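Local coordinates for protein monoglyceride lipase (Saccharomyces cerevisiae, PDB 4ZWN) that hydrolyses monoacylglycerols to free fatty acids and glycerol, preferring monounsaturated substrates, and also takes part in the breakdown of fatty acid ethyl esters, at residues L192-T203 with P228-H237. The protein carries 2 engineered substitutions. Residues are numbered along the deposited sequence; the frame is centred on the assembly and turned at random.
Engineered in segment 192-203: Ser196 (natural residue Leu).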
ATOM      1  N   LEU A 192      24.722   0.066   2.339  1.00 36.16           N
ATOM      2  CA  LEU A 192      25.546  -1.145   2.275  1.00 41.37           C
ATOM      3  C   LEU A 192      24.936  -2.232   1.396  1.00 40.98           C
ATOM      4  O   LEU A 192      25.462  -3.341   1.328  1.00 33.82           O
ATOM      5  CB  LEU A 192      25.779  -1.706   3.681  1.00 33.68           C
ATOM      6  CG  LEU A 192      26.603  -0.862   4.654  1.00 32.53           C
ATOM      7  CD1 LEU A 192      26.779  -1.573   5.988  1.00 43.00           C
ATOM      8  CD2 LEU A 192      27.947  -0.525   4.049  1.00 32.86           C
ATOM      9  N   ALA A 193      23.839  -1.906   0.720  1.00 34.65           N
ATOM     10  CA  ALA A 193      23.088  -2.885  -0.064  1.00 37.30           C
ATOM     11  C   ALA A 193      23.916  -3.524  -1.179  1.00 39.47           C
ATOM     12  O   ALA A 193      24.036  -4.742  -1.229  1.00 42.13           O
ATOM     13  CB  ALA A 193      21.850  -2.241  -0.645  1.00 37.32           C
ATOM     14  N   LYS A 194      24.468  -2.708  -2.073  1.00 40.22           N
ATOM     15  CA  LYS A 194      25.292  -3.203  -3.177  1.00 48.71           C
ATOM     16  C   LYS A 194      26.328  -4.234  -2.704  1.00 51.37           C
ATOM     17  O   LYS A 194      26.402  -5.335  -3.249  1.00 51.62           O
ATOM     18  CB  LYS A 194      25.985  -2.034  -3.883  1.00 52.07           C
ATOM     19  CG  LYS A 194      25.521  -1.795  -5.317  1.00 60.80           C
ATOM     20  CD  LYS A 194      26.173  -2.764  -6.299  1.00 61.73           C
ATOM     21  CE  LYS A 194      25.855  -2.375  -7.734  1.00 63.16           C
ATOM     22  NZ  LYS A 194      25.967  -0.901  -7.917  1.00 66.22           N
ATOM     23  N   PHE A 195      27.101  -3.873  -1.680  1.00 47.99           N
ATOM     24  CA  PHE A 195      28.137  -4.738  -1.099  1.00 51.45           C
ATOM     25  C   PHE A 195      27.549  -6.007  -0.467  1.00 43.29           C
ATOM     26  O   PHE A 195      28.015  -7.118  -0.730  1.00 49.63           O
ATOM     27  CB  PHE A 195      28.935  -3.947  -0.044  1.00 55.69           C
ATOM     28  CG  PHE A 195      30.263  -4.569   0.359  1.00 65.31           C
ATOM     29  CD1 PHE A 195      31.457  -3.947   0.021  1.00 65.36           C
ATOM     30  CD2 PHE A 195      30.320  -5.740   1.109  1.00 65.17           C
ATOM     31  CE1 PHE A 195      32.679  -4.487   0.400  1.00 75.05           C
ATOM     32  CE2 PHE A 195      31.541  -6.288   1.487  1.00 63.05           C
ATOM     33  CZ  PHE A 195      32.718  -5.661   1.132  1.00 70.54           C
ATOM     34  N   SER A 196      26.543  -5.825   0.387  1.00 41.67           N
ATOM     35  CA  SER A 196      25.956  -6.917   1.164  1.00 36.67           C
ATOM     36  C   SER A 196      24.435  -6.990   1.001  1.00 41.49           C
ATOM     37  O   SER A 196      23.689  -6.648   1.921  1.00 43.92           O
ATOM     38  CB  SER A 196      26.298  -6.750   2.645  1.00 36.09           C
ATOM     39  OG  SER A 196      27.643  -6.341   2.827  1.00 49.62           O
ATOM     40  N   PRO A 197      23.965  -7.443  -0.170  1.00 37.58           N
ATOM     41  CA  PRO A 197      22.535  -7.376  -0.493  1.00 36.63           C
ATOM     42  C   PRO A 197      21.665  -8.361   0.281  1.00 40.27           C
ATOM     43  O   PRO A 197      20.534  -8.015   0.627  1.00 41.24           O
ATOM     44  CB  PRO A 197      22.505  -7.698  -1.991  1.00 36.09           C
ATOM     45  CG  PRO A 197      23.720  -8.522  -2.222  1.00 29.73           C
ATOM     46  CD  PRO A 197      24.761  -7.986  -1.284  1.00 38.29           C
ATOM     47  N   ARG A 198      22.172  -9.558   0.556  1.00 40.55           N
ATOM     48  CA  ARG A 198      21.335 -10.597   1.145  1.00 38.07           C
ATOM     49  C   ARG A 198      21.328 -10.581   2.669  1.00 34.11           C
ATOM     50  O   ARG A 198      20.667 -11.406   3.295  1.00 33.79           O
ATOM     51  CB  ARG A 198      21.775 -11.967   0.638  1.00 42.31           C
ATOM     52  CG  ARG A 198      21.354 -12.248  -0.796  1.00 49.32           C
ATOM     53  CD  ARG A 198      22.128 -13.424  -1.336  1.00 60.48           C
ATOM     54  NE  ARG A 198      23.545 -13.270  -1.029  1.00 64.27           N
ATOM     55  CZ  ARG A 198      24.489 -14.134  -1.382  1.00 76.14           C
ATOM     56  NH1 ARG A 198      24.175 -15.226  -2.067  1.00 77.05           N
ATOM     57  NH2 ARG A 198      25.751 -13.901  -1.050  1.00 77.10           N
ATOM     58  N   VAL A 199      22.055  -9.646   3.270  1.00 30.12           N
ATOM     59  CA  VAL A 199      21.980  -9.476   4.715  1.00 34.68           C
ATOM     60  C   VAL A 199      20.566  -9.053   5.107  1.00 36.09           C
ATOM     61  O   VAL A 199      20.060  -8.033   4.644  1.00 37.35           O
ATOM     62  CB  VAL A 199      22.996  -8.441   5.226  1.00 32.74           C
ATOM     63  CG1 VAL A 199      22.676  -8.046   6.656  1.00 28.32           C
ATOM     64  CG2 VAL A 199      24.408  -8.996   5.124  1.00 27.82           C
ATOM     65  N   ARG A 200      19.925  -9.855   5.946  1.00 35.50           N
ATOM     66  CA  ARG A 200      18.558  -9.576   6.361  1.00 37.90           C
ATOM     67  C   ARG A 200      18.540  -8.985   7.764  1.00 42.20           C
ATOM     68  O   ARG A 200      19.390  -9.310   8.592  1.00 42.41           O
ATOM     69  CB  ARG A 200      17.711 -10.849   6.278  1.00 44.08           C
ATOM     70  CG  ARG A 200      17.348 -11.213   4.840  1.00 45.66           C
ATOM     71  CD  ARG A 200      17.038 -12.686   4.651  1.00 49.13           C
ATOM     72  NE  ARG A 200      15.879 -13.119   5.423  1.00 47.16           N
ATOM     73  CZ  ARG A 200      15.960 -13.816   6.549  1.00 55.42           C
ATOM     74  NH1 ARG A 200      17.148 -14.160   7.031  1.00 58.94           N
ATOM     75  NH2 ARG A 200      14.857 -14.171   7.190  1.00 54.25           N
ATOM     76  N   ILE A 201      17.580  -8.103   8.024  1.00 42.89           N
ATOM     77  CA  ILE A 201      17.588  -7.351   9.269  1.00 40.23           C
ATOM     78  C   ILE A 201      16.183  -7.035   9.793  1.00 37.47           C
ATOM     79  O   ILE A 201      15.246  -6.830   9.021  1.00 39.97           O
ATOM     80  CB  ILE A 201      18.396  -6.044   9.097  1.00 37.86           C
ATOM     81  CG1 ILE A 201      18.786  -5.472  10.454  1.00 42.84           C
ATOM     82  CG2 ILE A 201      17.634  -5.020   8.259  1.00 39.07           C
ATOM     83  CD1 ILE A 201      19.936  -4.522  10.375  1.00 48.13           C
ATOM     84  N   ASP A 202      16.053  -7.028  11.116  1.00 37.35           N
ATOM     85  CA  ASP A 202      14.791  -6.746  11.795  1.00 40.40           C
ATOM     86  C   ASP A 202      14.950  -5.525  12.694  1.00 38.82           C
ATOM     87  O   ASP A 202      15.615  -5.585  13.727  1.00 39.21           O
ATOM     88  CB  ASP A 202      14.338  -7.964  12.609  1.00 45.20           C
ATOM     89  CG  ASP A 202      13.041  -7.723  13.365  1.00 50.08           C
ATOM     90  OD1 ASP A 202      12.292  -6.787  13.011  1.00 49.82           O
ATOM     91  OD2 ASP A 202      12.763  -8.484  14.317  1.00 58.78           O
ATOM     92  N   THR A 203      14.338  -4.416  12.293  1.00 44.08           N
ATOM     93  CA  THR A 203      14.521  -3.148  12.989  1.00 43.14           C
ATOM     94  C   THR A 203      13.476  -2.929  14.075  1.00 43.28           C
ATOM     95  O   THR A 203      13.575  -1.990  14.863  1.00 45.98           O
ATOM     96  CB  THR A 203      14.473  -1.966  12.009  1.00 44.77           C
ATOM     97  OG1 THR A 203      13.182  -1.907  11.388  1.00 54.01           O
ATOM     98  CG2 THR A 203      15.540  -2.131  10.945  1.00 43.80           C
ATOM     99  N   PRO A 228       8.565 -11.798  14.027  1.00 57.92           N
ATOM    100  CA  PRO A 228       9.532 -10.756  13.666  1.00 57.15           C
ATOM    101  C   PRO A 228       9.415 -10.325  12.207  1.00 54.52           C
ATOM    102  O   PRO A 228       8.843 -11.042  11.389  1.00 53.06           O
ATOM    103  CB  PRO A 228      10.879 -11.429  13.928  1.00 54.56           C
ATOM    104  CG  PRO A 228      10.616 -12.866  13.673  1.00 58.48           C
ATOM    105  CD  PRO A 228       9.204 -13.123  14.128  1.00 64.37           C
ATOM    106  N   LEU A 229       9.962  -9.156  11.895  1.00 55.74           N
ATOM    107  CA  LEU A 229       9.899  -8.613  10.547  1.00 52.17           C
ATOM    108  C   LEU A 229      11.287  -8.500   9.921  1.00 51.46           C
ATOM    109  O   LEU A 229      12.076  -7.631  10.293  1.00 48.38           O
ATOM    110  CB  LEU A 229       9.216  -7.244  10.564  1.00 49.40           C
ATOM    111  CG  LEU A 229       9.295  -6.437   9.268  1.00 52.94           C
ATOM    112  CD1 LEU A 229       8.771  -7.253   8.092  1.00 40.82           C
ATOM    113  CD2 LEU A 229       8.533  -5.127   9.418  1.00 47.93           C
ATOM    114  N   TYR A 230      11.577  -9.375   8.960  1.00 46.71           N
ATOM    115  CA  TYR A 230      12.878  -9.368   8.300  1.00 45.75           C
ATOM    116  C   TYR A 230      12.829  -8.715   6.925  1.00 43.90           C
ATOM    117  O   TYR A 230      11.909  -8.954   6.142  1.00 43.31           O
ATOM    118  CB  TYR A 230      13.423 -10.791   8.168  1.00 47.51           C
ATOM    119  CG  TYR A 230      13.531 -11.524   9.482  1.00 51.83           C
ATOM    120  CD1 TYR A 230      14.492 -11.167  10.421  1.00 47.88           C
ATOM    121  CD2 TYR A 230      12.675 -12.574   9.785  1.00 55.71           C
ATOM    122  CE1 TYR A 230      14.591 -11.832  11.625  1.00 52.59           C
ATOM    123  CE2 TYR A 230      12.768 -13.247  10.983  1.00 61.86           C
ATOM    124  CZ  TYR A 230      13.729 -12.873  11.902  1.00 62.76           C
ATOM    125  OH  TYR A 230      13.822 -13.543  13.100  1.00 63.01           O
ATOM    126  N   GLY A 231      13.833  -7.892   6.640  1.00 39.14           N
ATOM    127  CA  GLY A 231      13.997  -7.308   5.324  1.00 33.44           C
ATOM    128  C   GLY A 231      15.451  -7.354   4.893  1.00 38.24           C
ATOM    129  O   GLY A 231      16.347  -7.101   5.698  1.00 43.65           O
ATOM    130  N   SER A 232      15.691  -7.686   3.627  1.00 29.46           N
ATOM    131  CA  SER A 232      17.052  -7.730   3.103  1.00 35.02           C
ATOM    132  C   SER A 232      17.524  -6.331   2.733  1.00 35.80           C
ATOM    133  O   SER A 232      16.710  -5.457   2.445  1.00 36.66           O
ATOM    134  CB  SER A 232      17.137  -8.645   1.884  1.00 33.39           C
ATOM    135  OG  SER A 232      16.530  -8.039   0.757  1.00 34.76           O
ATOM    136  N   PHE A 233      18.838  -6.123   2.738  1.00 38.02           N
ATOM    137  CA  PHE A 233      19.404  -4.835   2.350  1.00 34.71           C
ATOM    138  C   PHE A 233      18.984  -4.471   0.928  1.00 33.48           C
ATOM    139  O   PHE A 233      18.718  -3.306   0.632  1.00 30.11           O
ATOM    140  CB  PHE A 233      20.934  -4.848   2.460  1.00 35.72           C
ATOM    141  CG  PHE A 233      21.448  -4.700   3.867  1.00 38.87           C
ATOM    142  CD1 PHE A 233      20.583  -4.739   4.946  1.00 34.32           C
ATOM    143  CD2 PHE A 233      22.801  -4.507   4.107  1.00 35.76           C
ATOM    144  CE1 PHE A 233      21.056  -4.601   6.237  1.00 34.74           C
ATOM    145  CE2 PHE A 233      23.279  -4.364   5.395  1.00 34.25           C
ATOM    146  CZ  PHE A 233      22.405  -4.410   6.462  1.00 27.85           C
ATOM    147  N   ARG A 234      18.918  -5.473   0.056  1.00 30.51           N
ATOM    148  CA  ARG A 234      18.532  -5.250  -1.333  1.00 36.84           C
ATOM    149  C   ARG A 234      17.091  -4.759  -1.400  1.00 34.12           C
ATOM    150  O   ARG A 234      16.795  -3.785  -2.089  1.00 32.46           O
ATOM    151  CB  ARG A 234      18.718  -6.529  -2.160  1.00 24.85           C
ATOM    152  CG  ARG A 234      18.317  -6.433  -3.638  1.00 29.25           C
ATOM    153  CD  ARG A 234      18.666  -5.090  -4.281  1.00 33.59           C
ATOM    154  NE  ARG A 234      20.096  -4.801  -4.313  1.00 37.00           N
ATOM    155  CZ  ARG A 234      20.599  -3.591  -4.548  1.00 44.51           C
ATOM    156  NH1 ARG A 234      19.787  -2.564  -4.762  1.00 42.35           N
ATOM    157  NH2 ARG A 234      21.911  -3.405  -4.563  1.00 47.59           N
ATOM    158  N   GLN A 235      16.206  -5.430  -0.671  1.00 34.63           N
ATOM    159  CA  GLN A 235      14.805  -5.032  -0.604  1.00 30.39           C
ATOM    160  C   GLN A 235      14.662  -3.612  -0.070  1.00 38.66           C
ATOM    161  O   GLN A 235      13.992  -2.771  -0.677  1.00 37.59           O
ATOM    162  CB  GLN A 235      14.011  -5.998   0.277  1.00 33.52           C
ATOM    163  CG  GLN A 235      12.566  -5.577   0.495  1.00 35.05           C
ATOM    164  CD  GLN A 235      11.890  -6.342   1.618  1.00 34.33           C
ATOM    165  OE1 GLN A 235      12.514  -6.667   2.624  1.00 36.16           O
ATOM    166  NE2 GLN A 235      10.604  -6.629   1.451  1.00 34.13           N
ATOM    167  N   ILE A 236      15.301  -3.356   1.068  1.00 32.51           N
ATOM    168  CA  ILE A 236      15.205  -2.066   1.738  1.00 32.54           C
ATOM    169  C   ILE A 236      15.742  -0.924   0.871  1.00 38.99           C
ATOM    170  O   ILE A 236      15.094   0.114   0.732  1.00 36.63           O
ATOM    171  CB  ILE A 236      15.948  -2.093   3.084  1.00 32.18           C
ATOM    172  CG1 ILE A 236      15.303  -3.125   4.009  1.00 32.98           C
ATOM    173  CG2 ILE A 236      15.933  -0.720   3.736  1.00 30.47           C
ATOM    174  CD1 ILE A 236      16.088  -3.402   5.264  1.00 28.82           C
ATOM    175  N   HIS A 237      16.916  -1.126   0.283  1.00 32.50           N
ATOM    176  CA  HIS A 237      17.509  -0.134  -0.609  1.00 33.03           C
ATOM    177  C   HIS A 237      16.567   0.227  -1.746  1.00 35.24           C
ATOM    178  O   HIS A 237      16.422   1.396  -2.104  1.00 30.09           O
ATOM    179  CB  HIS A 237      18.826  -0.654  -1.185  1.00 31.59           C
ATOM    180  CG  HIS A 237      19.418   0.226  -2.246  1.00 33.18           C
ATOM    181  ND1 HIS A 237      19.024   0.168  -3.567  1.00 29.63           N
ATOM    182  CD2 HIS A 237      20.383   1.172  -2.183  1.00 27.57           C
ATOM    183  CE1 HIS A 237      19.716   1.047  -4.269  1.00 30.81           C
ATOM    184  NE2 HIS A 237      20.549   1.669  -3.452  1.00 30.26           N
TER
HETATM  185  O   HOH W   1      12.739  -4.580  10.088  1.00 42.42           O
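Val199 lays CG1 over one face of the Phe233 ring, a CH-pi contact 3.9 Å from the centroid, while CG2 of Ile201 meets the ring edge in its plane and CB of Leu192 lies 4.0 Å from CE2 of Phe233. A large flat ring suits this place because face and edge each take a different apolar neighbour. With CG anti to the carbonyl carbon (chi1 -78°), the ring lies alongside Val199, pointing the same way. Cut back to an alanine here, the side chain would probably leave a gap between Leu192, Val199 and Ile201. Ala193, small enough for a close approach, sets CB 3.5 Å from CB of His237. At the backbone, Phe233 N donates to Val199 O at 3.0 Å and Arg234 N to a lone pair of Pro197 O at 3.1 Å. Next to them Ile201 and Gly231 exchange two backbone bonds in a two-stranded antiparallel sheet, within the insertion between core strands 165-169 and 264-269 that probably forms the cap of this alpha/beta hydrolase. Ser232 is the N-cap of helix 233-248: its hydroxyl OG accepts from Gln235 N at 3.0 Å and is hydrogen-bonded to Gly109 O. Farther out, Asp238 salt-bridges Arg234 NH1, and helix 185-191 brings Ala189 against Phe233.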